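Local structure of enolase (alpha proteobacterium BAL199, 3UGV) at residues F[203-208]-F[236-241]; F[308-313]-F[324-329]. The protein probably uses a bound magnesium ion to stabilise the enolate formed when a proton is drawn from a carboxylate substrate, as enolase-superfamily enzymes do. All coordinates share one frame; numbering follows the deposited sequence.

Both contacts belong to the enolase-like C-terminal barrel, but at different depths. Contact 1 joins two outer helices and its centre lies 26 Å from the centre of the chain, whereas the buried contact 2 lies 8 Å from it. Their centres are 30 Å apart and their nearest atoms about 18 Å, so neither touches the other, and both segments of contact 1 precede those of contact 2 in sequence. Magnesium relates them: D225 and E251, which bind it with E277, follow the helices of contact 1 in sequence, while in contact 2 the side chain of S325 is about 10 Å from a bound magnesium ion and H327 touches E277.

Contact 1: F[203-208]-F[236-241]; sequences AVDIET and MHRTRQ
Two successive outer helices of the barrel, 202-216 and 232-242, meet through two side-chain pairs, D205 with R238 and I206 with Q241. The contact is small, with 135 Å² buried over both sides, and the nearest CA atoms, those of I206 and Q241, are 8.5 Å apart, so side chains make most of the contact. D205 OD2 and R238 NH1 form a long salt bridge at 3.4 Å. The carboxylate oxygen comes to the edge of the guanidinium, near its plane, yet the two flat groups are turned 66° apart, which rules out a coplanar two-pronged pairing. A water reinforces the link: it donates to D205 OD2 at 2.8 Å and accepts a weak bond from R238 NH1 at 3.0 Å. R238 gets there by an extended chain from CG to NE (chi2 173°, chi3 171°), which carries its end over to the other helix. In the barrel these are the helices of two consecutive beta-alpha-beta crossovers, linking strand 192-196 to 221-225 and then 221-225 to 249-251. The loop ahead of the first helix ties the charged pair down: R199 forms a salt bridge with D205 OD1, its carbonyl oxygen accepts from R238 NH2, and the backbone N of G198 donates to D205 OD2. The second pair makes van der Waals contact: I206 CD1 approaches Q241 OE1 to 3.6 Å, methyl against amide oxygen, the side chains crossing at about a right angle. On the R240 flank of helix 232-242, that arginine bridges to D244 of a neighbouring subunit.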
ATOM      1  N   ALA F 203      21.039  27.148 -17.499  1.00 20.81           N
ATOM      2  CA  ALA F 203      22.444  27.342 -17.191  1.00 26.49           C
ATOM      3  C   ALA F 203      22.614  28.686 -16.514  1.00 24.68           C
ATOM      4  O   ALA F 203      23.499  28.853 -15.690  1.00 28.67           O
ATOM      5  CB  ALA F 203      23.301  27.276 -18.463  1.00 18.61           C
ATOM      6  N   VAL F 204      21.764  29.646 -16.863  1.00 22.97           N
ATOM      7  CA  VAL F 204      21.893  30.980 -16.302  1.00 22.61           C
ATOM      8  C   VAL F 204      21.352  31.035 -14.868  1.00 25.25           C
ATOM      9  O   VAL F 204      21.826  31.819 -14.049  1.00 29.53           O
ATOM     10  CB  VAL F 204      21.252  32.047 -17.212  1.00 27.04           C
ATOM     11  CG1 VAL F 204      21.502  33.431 -16.663  1.00 26.85           C
ATOM     12  CG2 VAL F 204      21.826  31.946 -18.619  1.00 23.78           C
ATOM     13  N   ASP F 205      20.370  30.197 -14.556  1.00 31.99           N
ATOM     14  CA  ASP F 205      19.889  30.078 -13.175  1.00 26.82           C
ATOM     15  C   ASP F 205      21.039  29.642 -12.273  1.00 27.06           C
ATOM     16  O   ASP F 205      21.260  30.192 -11.199  1.00 35.11           O
ATOM     17  CB  ASP F 205      18.774  29.027 -13.069  1.00 21.38           C
ATOM     18  CG  ASP F 205      17.408  29.570 -13.425  1.00 24.36           C
ATOM     19  OD1 ASP F 205      17.181  30.788 -13.291  1.00 27.89           O
ATOM     20  OD2 ASP F 205      16.548  28.760 -13.826  1.00 31.09           O
ATOM     21  N   ILE F 206      21.762  28.630 -12.724  1.00 23.08           N
ATOM     22  CA  ILE F 206      22.846  28.048 -11.953  1.00 24.04           C
ATOM     23  C   ILE F 206      23.977  29.066 -11.836  1.00 30.51           C
ATOM     24  O   ILE F 206      24.591  29.231 -10.786  1.00 34.90           O
ATOM     25  CB  ILE F 206      23.341  26.759 -12.645  1.00 22.61           C
ATOM     26  CG1 ILE F 206      22.310  25.641 -12.443  1.00 28.02           C
ATOM     27  CG2 ILE F 206      24.726  26.357 -12.141  1.00 16.41           C
ATOM     28  CD1 ILE F 206      22.579  24.420 -13.265  1.00 41.32           C
ATOM     29  N   GLU F 207      24.237  29.747 -12.942  1.00 28.12           N
ATOM     30  CA  GLU F 207      25.221  30.812 -12.997  1.00 32.80           C
ATOM     31  C   GLU F 207      24.897  31.860 -11.937  1.00 30.62           C
ATOM     32  O   GLU F 207      25.786  32.340 -11.228  1.00 32.37           O
ATOM     33  CB  GLU F 207      25.176  31.434 -14.386  1.00 34.24           C
ATOM     34  CG  GLU F 207      26.357  32.273 -14.770  1.00 46.42           C
ATOM     35  CD  GLU F 207      26.159  32.902 -16.142  1.00 59.29           C
ATOM     36  OE1 GLU F 207      25.742  32.175 -17.078  1.00 53.69           O
ATOM     37  OE2 GLU F 207      26.397  34.124 -16.274  1.00 66.37           O
ATOM     38  N   THR F 208      23.614  32.201 -11.827  1.00 21.56           N
ATOM     39  CA  THR F 208      23.161  33.143 -10.809  1.00 20.74           C
ATOM     40  C   THR F 208      23.431  32.666  -9.374  1.00 23.70           C
ATOM     41  O   THR F 208      23.942  33.425  -8.552  1.00 27.91           O
ATOM     42  CB  THR F 208      21.684  33.465 -10.991  1.00 27.31           C
ATOM     43  OG1 THR F 208      21.491  34.054 -12.277  1.00 31.90           O
ATOM     44  CG2 THR F 208      21.222  34.445  -9.933  1.00 21.15           C
ATOM     45  N   MET F 236      11.641  17.918 -13.875  1.00 15.81           N
ATOM     46  CA  MET F 236      12.492  16.767 -13.615  1.00 20.81           C
ATOM     47  C   MET F 236      13.907  17.131 -14.044  1.00 23.48           C
ATOM     48  O   MET F 236      14.854  16.945 -13.293  1.00 31.80           O
ATOM     49  CB  MET F 236      11.978  15.521 -14.348  1.00 14.50           C
ATOM     50  CG  MET F 236      10.657  14.989 -13.792  1.00 21.63           C
ATOM     51  SD  MET F 236      10.103  13.505 -14.650  1.00 29.55           S
ATOM     52  CE  MET F 236      11.518  12.430 -14.309  1.00 30.17           C
ATOM     53  N   HIS F 237      14.031  17.688 -15.245  1.00 16.17           N
ATOM     54  CA  HIS F 237      15.315  18.100 -15.772  1.00 20.22           C
ATOM     55  C   HIS F 237      15.977  19.190 -14.931  1.00 25.14           C
ATOM     56  O   HIS F 237      17.165  19.100 -14.596  1.00 23.08           O
ATOM     57  CB  HIS F 237      15.171  18.577 -17.221  1.00 19.51           C
ATOM     58  CG  HIS F 237      14.836  17.479 -18.179  1.00 25.21           C
ATOM     59  ND1 HIS F 237      15.642  16.372 -18.351  1.00 33.14           N
ATOM     60  CD2 HIS F 237      13.785  17.311 -19.016  1.00 23.80           C
ATOM     61  CE1 HIS F 237      15.102  15.571 -19.250  1.00 26.75           C
ATOM     62  NE2 HIS F 237      13.975  16.117 -19.667  1.00 27.33           N
ATOM     63  N   ARG F 238      15.218  20.220 -14.583  1.00 16.22           N
ATOM     64  CA  ARG F 238      15.843  21.377 -13.958  1.00 19.88           C
ATOM     65  C   ARG F 238      16.145  21.186 -12.482  1.00 27.31           C
ATOM     66  O   ARG F 238      17.201  21.628 -12.012  1.00 26.54           O
ATOM     67  CB  ARG F 238      15.031  22.636 -14.180  1.00 15.51           C
ATOM     68  CG  ARG F 238      14.983  23.107 -15.628  1.00 15.23           C
ATOM     69  CD  ARG F 238      13.994  24.250 -15.663  1.00 29.76           C
ATOM     70  NE  ARG F 238      13.966  24.964 -16.925  1.00 37.93           N
ATOM     71  CZ  ARG F 238      14.263  26.250 -17.053  1.00 35.64           C
ATOM     72  NH1 ARG F 238      14.635  26.965 -15.992  1.00 29.21           N
ATOM     73  NH2 ARG F 238      14.209  26.811 -18.250  1.00 42.42           N
ATOM     74  N   THR F 239      15.246  20.529 -11.746  1.00 27.41           N
ATOM     75  CA  THR F 239      15.539  20.292 -10.337  1.00 25.44           C
ATOM     76  C   THR F 239      16.703  19.306 -10.209  1.00 17.07           C
ATOM     77  O   THR F 239      17.517  19.423  -9.315  1.00 17.30           O
ATOM     78  CB  THR F 239      14.332  19.796  -9.515  1.00 22.16           C
ATOM     79  OG1 THR F 239      13.909  18.526 -10.010  1.00 23.37           O
ATOM     80  CG2 THR F 239      13.168  20.820  -9.539  1.00 14.92           C
ATOM     81  N   ARG F 240      16.780  18.336 -11.105  1.00 17.45           N
ATOM     82  CA  ARG F 240      17.888  17.408 -11.049  1.00 27.86           C
ATOM     83  C   ARG F 240      19.225  18.166 -11.223  1.00 30.37           C
ATOM     84  O   ARG F 240      20.219  17.866 -10.557  1.00 25.21           O
ATOM     85  CB  ARG F 240      17.719  16.326 -12.105  1.00 23.45           C
ATOM     86  CG  ARG F 240      18.898  15.372 -12.182  1.00 27.60           C
ATOM     87  CD  ARG F 240      18.750  14.437 -13.371  1.00 27.49           C
ATOM     88  NE  ARG F 240      19.829  13.464 -13.428  1.00 29.65           N
ATOM     89  CZ  ARG F 240      19.917  12.498 -14.334  1.00 27.38           C
ATOM     90  NH1 ARG F 240      18.983  12.348 -15.268  1.00 23.52           N
ATOM     91  NH2 ARG F 240      20.940  11.669 -14.292  1.00 22.76           N
ATOM     92  N   GLN F 241      19.227  19.170 -12.093  1.00 25.06           N
ATOM     93  CA  GLN F 241      20.450  19.900 -12.400  1.00 24.84           C
ATOM     94  C   GLN F 241      20.963  20.638 -11.189  1.00 19.98           C
ATOM     95  O   GLN F 241      22.159  20.862 -11.075  1.00 29.32           O
ATOM     96  CB  GLN F 241      20.225  20.931 -13.497  1.00 32.42           C
ATOM     97  CG  GLN F 241      20.145  20.411 -14.894  1.00 38.10           C
ATOM     98  CD  GLN F 241      19.988  21.558 -15.871  1.00 48.01           C
ATOM     99  OE1 GLN F 241      20.649  22.589 -15.732  1.00 47.21           O
ATOM    100  NE2 GLN F 241      19.087  21.403 -16.839  1.00 47.28           N
TER
HETATM  101  O   HOH W   1      16.354  25.921 -13.762  1.00 26.97           O

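Contact 2: F[308-313]-F[324-329]; sequences SGWMRA and MSTHLY
The thioether end of M324 lies over the indole of W310, its methyl CE above the centre of the six-membered ring and its sulfur also over that face. SD stands 4.4 Å from the centroid of this W310 ring, 24° off the normal, which meets the definition of a Met-aromatic contact; the methyl is modelled too close for its exact separation to carry weight. M324 reaches the ring with CG anti to the backbone N (chi1 -179°) and a chain extended beyond it, and the methyl end also faces A313 CB, its position there equally uncertain. At the rim of the indole, W310 CH2 meets the carbonyl oxygen S325 O at 3.2 Å, at the edge and near the ring plane. T326 CG2 approaches W310 CH2 obliquely at 3.6 Å. Helix 306-320 thus packs on the segment standing where the barrel's seventh strand is expected, since S325 pairs by backbone with V297 and T326 with W345. Further along it H327 ND1 bonds D300 OD2, consistent with the His-Asp pair of mandelate racemase relatives. The indole is also fixed by NE1 bonding to T340 OG1 and by stacking with F301. Replacing W310 with an alanine would probably leave the M324 thioether without its aromatic platform and T340 OG1 without its indole partner.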
ATOM      1  N   SER F 308      -6.018  31.159  13.241  1.00 23.37           N
ATOM      2  CA  SER F 308      -6.733  29.920  13.571  1.00 32.67           C
ATOM      3  C   SER F 308      -6.250  28.739  12.755  1.00 32.95           C
ATOM      4  O   SER F 308      -5.899  27.695  13.313  1.00 32.79           O
ATOM      5  CB  SER F 308      -8.240  30.082  13.346  1.00 33.92           C
ATOM      6  OG  SER F 308      -8.779  31.012  14.258  1.00 27.50           O
ATOM      7  N   GLY F 309      -6.246  28.904  11.430  1.00 24.99           N
ATOM      8  CA  GLY F 309      -5.748  27.871  10.533  1.00 15.23           C
ATOM      9  C   GLY F 309      -4.284  27.526  10.732  1.00 21.55           C
ATOM     10  O   GLY F 309      -3.909  26.358  10.645  1.00 26.78           O
ATOM     11  N   TRP F 310      -3.446  28.528  11.008  1.00 19.53           N
ATOM     12  CA  TRP F 310      -2.031  28.251  11.236  1.00 16.72           C
ATOM     13  C   TRP F 310      -1.834  27.334  12.436  1.00 18.80           C
ATOM     14  O   TRP F 310      -1.045  26.386  12.378  1.00 23.53           O
ATOM     15  CB  TRP F 310      -1.228  29.533  11.439  1.00 23.08           C
ATOM     16  CG  TRP F 310       0.206  29.232  11.807  1.00 25.38           C
ATOM     17  CD1 TRP F 310       0.675  28.896  13.036  1.00 23.25           C
ATOM     18  CD2 TRP F 310       1.336  29.195  10.923  1.00 20.20           C
ATOM     19  NE1 TRP F 310       2.024  28.667  12.981  1.00 24.43           N
ATOM     20  CE2 TRP F 310       2.454  28.845  11.694  1.00 26.67           C
ATOM     21  CE3 TRP F 310       1.507  29.437   9.556  1.00 16.71           C
ATOM     22  CZ2 TRP F 310       3.736  28.732  11.147  1.00 25.35           C
ATOM     23  CZ3 TRP F 310       2.774  29.316   9.012  1.00 17.62           C
ATOM     24  CH2 TRP F 310       3.871  28.971   9.807  1.00 27.32           C
ATOM     25  N   MET F 311      -2.544  27.610  13.527  1.00 19.71           N
ATOM     26  CA  MET F 311      -2.338  26.840  14.754  1.00 20.67           C
ATOM     27  C   MET F 311      -2.760  25.391  14.556  1.00 24.81           C
ATOM     28  O   MET F 311      -2.125  24.476  15.070  1.00 32.79           O
ATOM     29  CB  MET F 311      -3.072  27.461  15.958  1.00 22.30           C
ATOM     30  CG  MET F 311      -2.590  28.875  16.369  1.00 22.92           C
ATOM     31  SD  MET F 311      -0.805  29.079  16.544  1.00 44.13           S
ATOM     32  CE  MET F 311      -0.426  27.860  17.792  1.00 39.93           C
ATOM     33  N   ARG F 312      -3.839  25.188  13.808  1.00 22.16           N
ATOM     34  CA  ARG F 312      -4.291  23.838  13.498  1.00 25.26           C
ATOM     35  C   ARG F 312      -3.277  23.108  12.623  1.00 26.69           C
ATOM     36  O   ARG F 312      -3.006  21.923  12.822  1.00 20.78           O
ATOM     37  CB  ARG F 312      -5.668  23.880  12.838  1.00 20.99           C
ATOM     38  CG  ARG F 312      -6.748  24.251  13.844  1.00 22.61           C
ATOM     39  CD  ARG F 312      -8.088  24.515  13.206  1.00 26.38           C
ATOM     40  NE  ARG F 312      -8.946  25.274  14.109  1.00 39.04           N
ATOM     41  CZ  ARG F 312     -10.255  25.436  13.954  1.00 42.81           C
ATOM     42  NH1 ARG F 312     -10.887  24.873  12.931  1.00 48.89           N
ATOM     43  NH2 ARG F 312     -10.933  26.161  14.831  1.00 40.25           N
ATOM     44  N   ALA F 313      -2.703  23.843  11.674  1.00 20.06           N
ATOM     45  CA  ALA F 313      -1.736  23.291  10.749  1.00 16.67           C
ATOM     46  C   ALA F 313      -0.438  23.013  11.481  1.00 25.46           C
ATOM     47  O   ALA F 313       0.245  22.040  11.174  1.00 23.48           O
ATOM     48  CB  ALA F 313      -1.503  24.246   9.573  1.00 14.96           C
ATOM     49  N   MET F 324       8.167  23.694   9.645  1.00 27.44           N
ATOM     50  CA  MET F 324       7.149  24.595   9.140  1.00 22.63           C
ATOM     51  C   MET F 324       7.709  26.011   9.118  1.00 23.79           C
ATOM     52  O   MET F 324       8.258  26.479  10.116  1.00 29.01           O
ATOM     53  CB  MET F 324       5.922  24.492  10.047  1.00 20.49           C
ATOM     54  CG  MET F 324       4.734  25.338   9.675  1.00 21.21           C
ATOM     55  SD  MET F 324       3.314  24.716  10.595  1.00 31.45           S
ATOM     56  CE  MET F 324       2.092  25.986  10.315  1.00 20.97           C
ATOM     57  N   SER F 325       7.592  26.674   7.970  1.00 22.31           N
ATOM     58  CA  SER F 325       8.064  28.049   7.797  1.00 23.43           C
ATOM     59  C   SER F 325       6.871  28.915   7.436  1.00 26.83           C
ATOM     60  O   SER F 325       5.768  28.404   7.275  1.00 27.58           O
ATOM     61  CB  SER F 325       9.133  28.129   6.695  1.00 28.41           C
ATOM     62  OG  SER F 325      10.340  27.475   7.077  1.00 18.34           O
ATOM     63  N   THR F 326       7.077  30.221   7.308  1.00 22.42           N
ATOM     64  CA  THR F 326       5.972  31.117   6.987  1.00 20.72           C
ATOM     65  C   THR F 326       6.015  31.610   5.554  1.00 26.94           C
ATOM     66  O   THR F 326       7.003  31.449   4.854  1.00 28.88           O
ATOM     67  CB  THR F 326       5.940  32.368   7.891  1.00 20.34           C
ATOM     68  OG1 THR F 326       7.156  33.116   7.718  1.00 26.40           O
ATOM     69  CG2 THR F 326       5.773  31.979   9.352  1.00 20.52           C
ATOM     70  N   HIS F 327       4.921  32.216   5.128  1.00 23.49           N
ATOM     71  CA  HIS F 327       4.893  32.906   3.857  1.00 23.74           C
ATOM     72  C   HIS F 327       4.141  34.218   3.993  1.00 27.65           C
ATOM     73  O   HIS F 327       2.975  34.233   4.388  1.00 24.71           O
ATOM     74  CB  HIS F 327       4.226  32.064   2.792  1.00 18.04           C
ATOM     75  CG  HIS F 327       4.150  32.745   1.468  1.00 25.88           C
ATOM     76  ND1 HIS F 327       2.973  33.246   0.954  1.00 27.45           N
ATOM     77  CD2 HIS F 327       5.111  33.023   0.554  1.00 23.38           C
ATOM     78  CE1 HIS F 327       3.209  33.786  -0.228  1.00 27.70           C
ATOM     79  NE2 HIS F 327       4.500  33.674  -0.489  1.00 28.02           N
ATOM     80  N   LEU F 328       4.827  35.307   3.659  1.00 26.74           N
ATOM     81  CA  LEU F 328       4.318  36.661   3.837  1.00 25.30           C
ATOM     82  C   LEU F 328       3.943  36.963   5.304  1.00 31.85           C
ATOM     83  O   LEU F 328       4.225  36.165   6.215  1.00 24.73           O
ATOM     84  CB  LEU F 328       3.162  36.929   2.869  1.00 20.52           C
ATOM     85  CG  LEU F 328       3.518  36.810   1.379  1.00 28.10           C
ATOM     86  CD1 LEU F 328       2.297  37.028   0.479  1.00 20.24           C
ATOM     87  CD2 LEU F 328       4.634  37.790   1.015  1.00 31.60           C
ATOM     88  N   TYR F 329       3.340  38.129   5.523  1.00 24.73           N
ATOM     89  CA  TYR F 329       2.848  38.531   6.843  1.00 24.22           C
ATOM     90  C   TYR F 329       3.862  38.330   7.955  1.00 21.97           C
ATOM     91  O   TYR F 329       3.609  37.585   8.897  1.00 30.18           O
ATOM     92  CB  TYR F 329       1.560  37.778   7.189  1.00 27.89           C
ATOM     93  CG  TYR F 329       0.548  37.802   6.072  1.00 24.70           C
ATOM     94  CD1 TYR F 329      -0.392  38.814   5.994  1.00 20.49           C
ATOM     95  CD2 TYR F 329       0.546  36.821   5.092  1.00 25.86           C
ATOM     96  CE1 TYR F 329      -1.316  38.853   4.973  1.00 23.02           C
ATOM     97  CE2 TYR F 329      -0.374  36.850   4.056  1.00 30.22           C
ATOM     98  CZ  TYR F 329      -1.304  37.873   4.002  1.00 31.29           C
ATOM     99  OH  TYR F 329      -2.233  37.917   2.990  1.00 34.84           O
TER